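Local atomic coordinates of putative cell invasion protein with MAC/Perforin domain (PDB entry 3KK7), a protein that is of undetermined function but carries a membrane-attack complex/perforin (MACPF) domain, and is probably a pore-forming or cell-invasion protein of a human gut symbiont. Residues I377-M382 / N437-E442; V399-T402 / D406-I409; S444-L449 / V474-M479. One frame throughout, in Å; residues are numbered along the deposited sequence.

How the contacts relate
All three contacts fall within the region assigned to the D2 domain, with centres 12 to 14 Å apart. Contact 2 is the buried one, pairing two strands of a sheet by backbone hydrogen bonds and a polar cluster. Contact 1 lays helix 429-443 on strand 376-386 of that same sheet, through apolar side chains alone and without a hydrogen bond. Contact 3, partly exposed, joins two loops by CH-pi and aliphatic packing and a carboxylate at a ring edge. Contacts 1 and 2 meet on adjacent strands of one sheet, E378 O lying 2.8 Å from V399 N. The side chains of I377, L400, Y447 and L449 meet where the three contacts converge.

Contact 1: I377-M382 / N437-E442; sequences IEIIKM and NAIKDE
I379 overlaps I439 between a strand and a helix, the two side chains running antiparallel to one another and overlapping along their lengths. The nearest pair is CG1 of I379 and CG2 of I439, 3.9 Å apart, and CG2 of I379 meets CD1 of I439 at 4.0 Å. The overlap therefore uses both branches of each isoleucine. On I439, CG2 stands anti to the backbone N (CG1 at chi1 -75°), which sets this methyl against CG1 and CD1 of I379. The CD1 methyl of I379 also reaches the next residue of the helix, K440, lying 4.1 Å from its CB; the rest of that lysine bends at chi2 and leads its amine away. No hydrogen bond crosses, and the CA atoms of I379 and I439 are 7.8 Å apart, a spacing bridged by side chains. The buried area, 135 Å² summed over both sides, is correspondingly small, and I379 supplies about half of it. This is helix-on-sheet packing. Strand 376-386 lies between strands 392-401 and 450-454, and I379 also touches I396 of the first and I451 and A453 of the second. Helix 429-443 rests over this face, with I439 reaching P398, while L24 of strand 22-25 touches both I379 and K440.

Contact 2: V399-T402 / D406-I409; sequences VLNT and DKLI
V399 and I409 stand next to each other on one face of the sheet, as a non-hydrogen-bonded pair of the antiparallel beta hairpin formed by strands 392-401 and 407-411. The short strand segments run at 161° to each other. CG2 of V399 meets CG1 of I409 at 3.9 Å, while its other methyl, CG1, anti to the backbone N (chi1 179°), turns to CB of K407 at 3.6 Å. N401 and K407, on the same face as V399, extend alongside each other: NZ of K407 donates to OD1 of N401 at 3.0 Å, in the carbonyl plane and on a lone pair. Both polar ends also converge on E378 of the adjoining strand, which takes a salt bridge from K407 and a hydrogen bond from N401 ND2. The glutamate would help balance the lysine's charge, and the bonds at OD1 and ND2 together hold the amide's flip state.

On the other face L400 and L408 form a hydrogen-bonded pair, linked by two backbone hydrogen bonds. The T402 side chain crosses that of L408 at about a right angle, CG2 packing on CD1.

Toward the turn, T402 and D406 form a second polar group. T402 N donates to D406 O, and D406 N returns a bond to T402 OG1, closing the hairpin end. The carboxylate of D406 also has R358 as a salt-bridge partner and N354 as a hydrogen-bond partner, tying the turn to helix 353-363. OG1 of T402, set between the backbone N and carbonyl carbon (chi1 70°), lies 3.0 Å from OD2 of D406, and Q404 OE1 is also within hydrogen-bonding reach of this hydroxyl.

Contact 3: S444-L449 / V474-M479; sequences SKYYQL and VDEKGM
Y446 lays its ring on the first residue after D475 in a type I beta turn, D475 to G478, which is reinforced by an Asx turn. The tightly packed part is a CH-pi contact: CB of E476 sits 3.5 Å from the centroid of the Y446 ring and only 9° off its normal, so the methylene is centred over the face. CB of K445 lies over the opposite face, offset toward the rim, and the ring is thus sandwiched between aliphatic carbons. W518 meets Y446 edge-to-face as well.

E476 bends at chi2 (74°), carrying its carboxylate past Y446 toward the second tyrosine. There OE2 approaches CE1 of Y447 at 3.6 Å, at the ring edge and near its plane, with the carboxylate and ring planes 73° apart. A polarised ring C-H facing an anionic oxygen would be a mildly favourable pairing. The main partner of the carboxylate is K443, which forms a salt bridge with OE1 just before the 444-449 segment. Y447 itself is buried, its ring touching F410, I377 and F501, and so links this loop to strands 376-386 and 407-411 and also to strand 499-504.

The K477 side is solvent-exposed and buries little area. Its aliphatic chain crosses the phenol end of Y446 obliquely, with one close approach, CG to OH at 3.2 Å; no hydrogen bond joins the two segments. D475 OD1 accepts from K477 N in the Asx turn, though the modelled bond is unusually short and so uncertain in detail. Y499 OH also pairs with D475 N. Within the turn, G478 N bonds back to D475 O at 3.1 Å.

Contact 1: I377-M382 / N437-E442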
loop_
_atom_site.group_PDB
_atom_site.type_symbol
_atom_site.label_atom_id
_atom_site.label_comp_id
_atom_site.label_asym_id
_atom_site.label_seq_id
_atom_site.Cartn_x
_atom_site.Cartn_y
_atom_site.Cartn_z
ATOM N N ILE A 377 25.058 -8.161 10.024
ATOM C CA ILE A 377 24.886 -7.859 11.425
ATOM C C ILE A 377 25.847 -6.738 11.765
ATOM O O ILE A 377 27.022 -6.830 11.434
ATOM C CB ILE A 377 25.225 -9.062 12.282
ATOM C CG1 ILE A 377 24.257 -10.213 11.972
ATOM C CG2 ILE A 377 25.177 -8.668 13.753
ATOM C CD1 ILE A 377 24.521 -11.482 12.765
ATOM N N GLU A 378 25.351 -5.677 12.394
ATOM C CA GLU A 378 26.210 -4.606 12.887
ATOM C C GLU A 378 26.133 -4.614 14.423
ATOM O O GLU A 378 25.031 -4.601 14.996
ATOM C CB GLU A 378 25.827 -3.242 12.293
ATOM C CG GLU A 378 24.376 -2.783 12.556
ATOM C CD GLU A 378 24.009 -1.483 11.851
ATOM O OE1 GLU A 378 24.925 -0.652 11.661
ATOM O OE2 GLU A 378 22.810 -1.287 11.497
ATOM N N ILE A 379 27.288 -4.714 15.089
ATOM C CA ILE A 379 27.348 -4.674 16.556
ATOM C C ILE A 379 27.589 -3.212 16.922
ATOM O O ILE A 379 28.678 -2.666 16.681
ATOM C CB ILE A 379 28.483 -5.561 17.137
ATOM C CG1 ILE A 379 28.334 -7.017 16.658
ATOM C CG2 ILE A 379 28.477 -5.486 18.666
ATOM C CD1 ILE A 379 29.633 -7.782 16.561
ATOM N N ILE A 380 26.570 -2.571 17.478
ATOM C CA ILE A 380 26.645 -1.154 17.750
ATOM C C ILE A 380 26.075 -0.874 19.126
ATOM O O ILE A 380 25.894 -1.785 19.914
ATOM C CB ILE A 380 25.925 -0.348 16.642
ATOM C CG1 ILE A 380 24.449 -0.763 16.530
ATOM C CG2 ILE A 380 26.639 -0.547 15.308
ATOM C CD1 ILE A 380 23.556 0.268 15.848
ATOM N N LYS A 381 25.806 0.391 19.409
ATOM C CA LYS A 381 25.375 0.824 20.718
ATOM C C LYS A 381 23.893 1.168 20.709
ATOM O O LYS A 381 23.423 1.824 19.787
ATOM C CB LYS A 381 26.205 2.028 21.159
ATOM C CG LYS A 381 27.635 1.666 21.481
ATOM C CD LYS A 381 28.471 2.879 21.904
ATOM C CE LYS A 381 29.852 2.442 22.372
ATOM N NZ LYS A 381 30.906 3.461 22.154
HETATM N N MSE A 382 23.173 0.707 21.738
HETATM C CA MSE A 382 21.744 0.990 21.924
HETATM C C MSE A 382 21.557 1.815 23.186
HETATM O O MSE A 382 22.054 1.459 24.254
HETATM C CB MSE A 382 20.944 -0.306 22.038
HETATM C CG MSE A 382 19.435 -0.142 22.100
HETATM SE SE MSE A 382 18.641 -1.854 22.616
HETATM C CE MSE A 382 17.205 -1.251 23.830
ATOM N N ASN A 437 33.719 -8.550 19.773
ATOM C CA ASN A 437 34.363 -9.778 19.335
ATOM C C ASN A 437 33.708 -11.021 19.904
ATOM O O ASN A 437 33.693 -12.054 19.240
ATOM C CB ASN A 437 35.853 -9.800 19.709
ATOM C CG ASN A 437 36.706 -8.918 18.814
ATOM O OD1 ASN A 437 36.344 -8.621 17.669
ATOM N ND2 ASN A 437 37.861 -8.509 19.332
ATOM N N ALA A 438 33.202 -10.938 21.133
ATOM C CA ALA A 438 32.523 -12.083 21.770
ATOM C C ALA A 438 31.179 -12.369 21.082
ATOM O O ALA A 438 30.870 -13.531 20.770
ATOM C CB ALA A 438 32.338 -11.839 23.276
ATOM N N ILE A 439 30.410 -11.305 20.826
ATOM C CA ILE A 439 29.150 -11.398 20.067
ATOM C C ILE A 439 29.401 -11.953 18.668
ATOM O O ILE A 439 28.695 -12.847 18.213
ATOM C CB ILE A 439 28.448 -10.028 19.940
ATOM C CG1 ILE A 439 27.788 -9.640 21.254
ATOM C CG2 ILE A 439 27.391 -10.056 18.859
ATOM C CD1 ILE A 439 27.275 -8.241 21.240
ATOM N N LYS A 440 30.409 -11.431 17.982
ATOM C CA LYS A 440 30.784 -11.978 16.680
ATOM C C LYS A 440 31.108 -13.477 16.801
ATOM O O LYS A 440 30.564 -14.271 16.050
ATOM C CB LYS A 440 31.931 -11.171 16.051
ATOM C CG LYS A 440 32.670 -11.852 14.879
ATOM C CD LYS A 440 33.961 -12.568 15.347
ATOM C CE LYS A 440 34.880 -12.955 14.197
ATOM N NZ LYS A 440 34.123 -13.648 13.103
ATOM N N ASP A 441 31.947 -13.866 17.767
ATOM C CA ASP A 441 32.306 -15.289 17.931
ATOM C C ASP A 441 31.047 -16.135 18.058
ATOM O O ASP A 441 30.960 -17.206 17.465
ATOM C CB ASP A 441 33.206 -15.533 19.156
ATOM C CG ASP A 441 34.624 -14.966 18.988
ATOM O OD1 ASP A 441 34.990 -14.493 17.885
ATOM O OD2 ASP A 441 35.388 -14.993 19.982
ATOM N N GLU A 442 30.070 -15.645 18.823
ATOM C CA GLU A 442 28.792 -16.360 18.962
ATOM C C GLU A 442 27.965 -16.377 17.688
ATOM O O GLU A 442 27.714 -17.442 17.121
ATOM C CB GLU A 442 27.941 -15.830 20.132
ATOM C CG GLU A 442 28.021 -16.719 21.397
ATOM C CD GLU A 442 27.495 -18.147 21.144
ATOM O OE1 GLU A 442 26.389 -18.302 20.544
ATOM O OE2 GLU A 442 28.200 -19.108 21.538
#

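Contact 2: V399-T402 / D406-I409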
loop_
_atom_site.group_PDB
_atom_site.type_symbol
_atom_site.label_atom_id
_atom_site.label_comp_id
_atom_site.label_asym_id
_atom_site.label_seq_id
_atom_site.Cartn_x
_atom_site.Cartn_y
_atom_site.Cartn_z
ATOM N N VAL A 399 22.724 -6.028 15.655
ATOM C CA VAL A 399 21.517 -5.646 14.920
ATOM C C VAL A 399 21.556 -6.280 13.535
ATOM O O VAL A 399 22.402 -5.944 12.723
ATOM C CB VAL A 399 21.385 -4.107 14.794
ATOM C CG1 VAL A 399 20.142 -3.747 14.016
ATOM C CG2 VAL A 399 21.333 -3.444 16.156
ATOM N N LEU A 400 20.639 -7.207 13.260
ATOM C CA LEU A 400 20.545 -7.802 11.925
ATOM C C LEU A 400 19.861 -6.833 10.972
ATOM O O LEU A 400 18.709 -6.457 11.192
ATOM C CB LEU A 400 19.750 -9.091 11.980
ATOM C CG LEU A 400 19.529 -9.794 10.637
ATOM C CD1 LEU A 400 20.862 -10.306 10.032
ATOM C CD2 LEU A 400 18.495 -10.905 10.840
ATOM N N ASN A 401 20.581 -6.413 9.934
ATOM C CA ASN A 401 19.997 -5.638 8.843
ATOM C C ASN A 401 19.477 -6.620 7.801
ATOM O O ASN A 401 20.270 -7.395 7.252
ATOM C CB ASN A 401 20.997 -4.656 8.215
ATOM C CG ASN A 401 21.135 -3.347 9.023
ATOM O OD1 ASN A 401 20.912 -2.254 8.497
ATOM N ND2 ASN A 401 21.498 -3.465 10.310
ATOM N N THR A 402 18.160 -6.596 7.545
ATOM C CA THR A 402 17.531 -7.541 6.625
ATOM C C THR A 402 17.738 -7.117 5.181
ATOM O O THR A 402 18.259 -6.053 4.923
ATOM C CB THR A 402 16.013 -7.685 6.910
ATOM O OG1 THR A 402 15.317 -6.482 6.538
ATOM C CG2 THR A 402 15.774 -7.990 8.384
ATOM N N ASP A 406 15.554 -3.460 7.122
ATOM C CA ASP A 406 14.990 -3.294 8.456
ATOM C C ASP A 406 16.109 -3.608 9.430
ATOM O O ASP A 406 16.977 -4.395 9.103
ATOM C CB ASP A 406 13.825 -4.272 8.662
ATOM C CG ASP A 406 12.849 -4.264 7.507
ATOM O OD1 ASP A 406 12.316 -3.169 7.166
ATOM O OD2 ASP A 406 12.616 -5.354 6.938
ATOM N N LYS A 407 16.081 -2.997 10.613
ATOM C CA LYS A 407 17.074 -3.255 11.640
ATOM C C LYS A 407 16.438 -4.033 12.784
ATOM O O LYS A 407 15.600 -3.509 13.514
ATOM C CB LYS A 407 17.703 -1.940 12.142
ATOM C CG LYS A 407 18.104 -0.995 11.019
ATOM C CD LYS A 407 19.333 -0.150 11.310
ATOM C CE LYS A 407 19.779 0.624 10.062
ATOM N NZ LYS A 407 21.229 0.449 9.741
ATOM N N LEU A 408 16.833 -5.298 12.921
ATOM C CA LEU A 408 16.333 -6.157 13.985
ATOM C C LEU A 408 17.374 -6.193 15.109
ATOM O O LEU A 408 18.323 -6.985 15.090
ATOM C CB LEU A 408 16.000 -7.561 13.445
ATOM C CG LEU A 408 15.181 -7.606 12.134
ATOM C CD1 LEU A 408 14.889 -9.046 11.681
ATOM C CD2 LEU A 408 13.893 -6.832 12.312
ATOM N N ILE A 409 17.180 -5.299 16.073
ATOM C CA ILE A 409 18.030 -5.181 17.253
ATOM C C ILE A 409 17.789 -6.384 18.151
ATOM O O ILE A 409 16.666 -6.606 18.565
ATOM C CB ILE A 409 17.664 -3.913 18.083
ATOM C CG1 ILE A 409 17.634 -2.649 17.227
ATOM C CG2 ILE A 409 18.652 -3.694 19.202
ATOM C CD1 ILE A 409 16.980 -1.466 17.934
#

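Contact 3: S444-L449 / V474-M479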
loop_
_atom_site.group_PDB
_atom_site.type_symbol
_atom_site.label_atom_id
_atom_site.label_comp_id
_atom_site.label_asym_id
_atom_site.label_seq_id
_atom_site.Cartn_x
_atom_site.Cartn_y
_atom_site.Cartn_z
ATOM N N SER A 444 28.617 -15.694 14.716
ATOM C CA SER A 444 29.391 -16.347 13.652
ATOM C C SER A 444 29.102 -17.856 13.522
ATOM O O SER A 444 29.275 -18.428 12.458
ATOM C CB SER A 444 30.886 -16.135 13.932
ATOM O OG SER A 444 31.677 -16.456 12.820
ATOM N N LYS A 445 28.680 -18.495 14.610
ATOM C CA LYS A 445 28.339 -19.925 14.592
ATOM C C LYS A 445 27.092 -20.212 13.747
ATOM O O LYS A 445 26.902 -21.337 13.301
ATOM C CB LYS A 445 28.073 -20.450 16.013
ATOM C CG LYS A 445 29.255 -20.480 17.003
ATOM C CD LYS A 445 28.712 -20.553 18.465
ATOM C CE LYS A 445 29.516 -21.472 19.403
ATOM N NZ LYS A 445 30.809 -20.902 19.822
ATOM N N TYR A 446 26.249 -19.197 13.555
ATOM C CA TYR A 446 24.964 -19.354 12.880
ATOM C C TYR A 446 24.855 -18.553 11.568
ATOM O O TYR A 446 24.144 -18.969 10.650
ATOM C CB TYR A 446 23.840 -18.953 13.860
ATOM C CG TYR A 446 24.007 -19.578 15.226
ATOM C CD1 TYR A 446 23.610 -20.894 15.468
ATOM C CD2 TYR A 446 24.602 -18.872 16.269
ATOM C CE1 TYR A 446 23.793 -21.489 16.735
ATOM C CE2 TYR A 446 24.794 -19.457 17.537
ATOM C CZ TYR A 446 24.387 -20.768 17.760
ATOM O OH TYR A 446 24.574 -21.343 19.003
ATOM N N TYR A 447 25.546 -17.409 11.494
ATOM C CA TYR A 447 25.439 -16.485 10.358
ATOM C C TYR A 447 26.808 -16.322 9.713
ATOM O O TYR A 447 27.794 -16.061 10.412
ATOM C CB TYR A 447 25.014 -15.098 10.820
ATOM C CG TYR A 447 23.644 -14.962 11.431
ATOM C CD1 TYR A 447 23.436 -15.144 12.800
ATOM C CD2 TYR A 447 22.566 -14.561 10.661
ATOM C CE1 TYR A 447 22.154 -14.972 13.364
ATOM C CE2 TYR A 447 21.296 -14.389 11.217
ATOM C CZ TYR A 447 21.097 -14.595 12.552
ATOM O OH TYR A 447 19.836 -14.409 13.055
ATOM N N GLN A 448 26.845 -16.437 8.385
ATOM C CA GLN A 448 28.080 -16.325 7.596
ATOM C C GLN A 448 28.118 -15.042 6.753
ATOM O O GLN A 448 28.875 -14.945 5.773
ATOM C CB GLN A 448 28.198 -17.521 6.659
ATOM C CG GLN A 448 28.633 -18.814 7.321
ATOM C CD GLN A 448 29.106 -19.816 6.289
ATOM O OE1 GLN A 448 28.576 -19.871 5.174
ATOM N NE2 GLN A 448 30.118 -20.599 6.640
ATOM N N LEU A 449 27.293 -14.068 7.136
ATOM C CA LEU A 449 27.224 -12.797 6.438
ATOM C C LEU A 449 28.224 -11.821 7.058
ATOM O O LEU A 449 28.843 -12.112 8.078
ATOM C CB LEU A 449 25.796 -12.243 6.464
ATOM C CG LEU A 449 24.884 -12.402 7.688
ATOM C CD1 LEU A 449 25.503 -11.871 9.000
ATOM C CD2 LEU A 449 23.539 -11.712 7.383
ATOM N N VAL A 474 17.154 -12.888 22.040
ATOM C CA VAL A 474 17.350 -13.653 20.817
ATOM C C VAL A 474 18.388 -14.693 21.127
ATOM O O VAL A 474 19.404 -14.385 21.743
ATOM C CB VAL A 474 17.796 -12.809 19.632
ATOM C CG1 VAL A 474 18.426 -13.700 18.570
ATOM C CG2 VAL A 474 16.610 -12.037 19.062
ATOM N N ASP A 475 18.100 -15.930 20.735
ATOM C CA ASP A 475 18.965 -17.068 21.017
ATOM C C ASP A 475 18.798 -18.084 19.894
ATOM O O ASP A 475 17.821 -18.837 19.831
ATOM C CB ASP A 475 18.652 -17.667 22.405
ATOM C CG ASP A 475 19.488 -18.930 22.736
ATOM O OD1 ASP A 475 20.003 -19.626 21.827
ATOM O OD2 ASP A 475 19.593 -19.234 23.940
ATOM N N GLU A 476 19.786 -18.089 19.008
ATOM C CA GLU A 476 19.791 -18.962 17.857
ATOM C C GLU A 476 19.663 -20.449 18.227
ATOM O O GLU A 476 19.246 -21.237 17.382
ATOM C CB GLU A 476 21.057 -18.717 17.036
ATOM C CG GLU A 476 21.063 -17.392 16.258
ATOM C CD GLU A 476 21.279 -16.152 17.116
ATOM O OE1 GLU A 476 21.920 -16.282 18.164
ATOM O OE2 GLU A 476 20.796 -15.047 16.745
ATOM N N LYS A 477 19.994 -20.823 19.472
ATOM C CA LYS A 477 19.956 -22.231 19.894
ATOM C C LYS A 477 18.559 -22.737 20.209
ATOM O O LYS A 477 18.339 -23.952 20.216
ATOM C CB LYS A 477 20.825 -22.499 21.137
ATOM C CG LYS A 477 22.252 -21.987 21.076
ATOM C CD LYS A 477 23.126 -22.659 22.146
ATOM C CE LYS A 477 24.265 -21.764 22.640
ATOM N NZ LYS A 477 23.778 -20.727 23.603
ATOM N N GLY A 478 17.619 -21.832 20.478
ATOM C CA GLY A 478 16.314 -22.232 21.016
ATOM C C GLY A 478 15.165 -22.335 20.029
ATOM O O GLY A 478 14.037 -21.966 20.361
HETATM N N MSE A 479 15.408 -22.881 18.840
HETATM C CA MSE A 479 14.431 -22.746 17.779
HETATM C C MSE A 479 13.935 -23.979 17.102
HETATM O O MSE A 479 14.615 -24.996 17.033
HETATM C CB MSE A 479 14.994 -21.807 16.751
HETATM C CG MSE A 479 15.426 -20.572 17.440
HETATM SE SE MSE A 479 15.401 -19.093 16.334
HETATM C CE MSE A 479 13.513 -18.823 15.940
#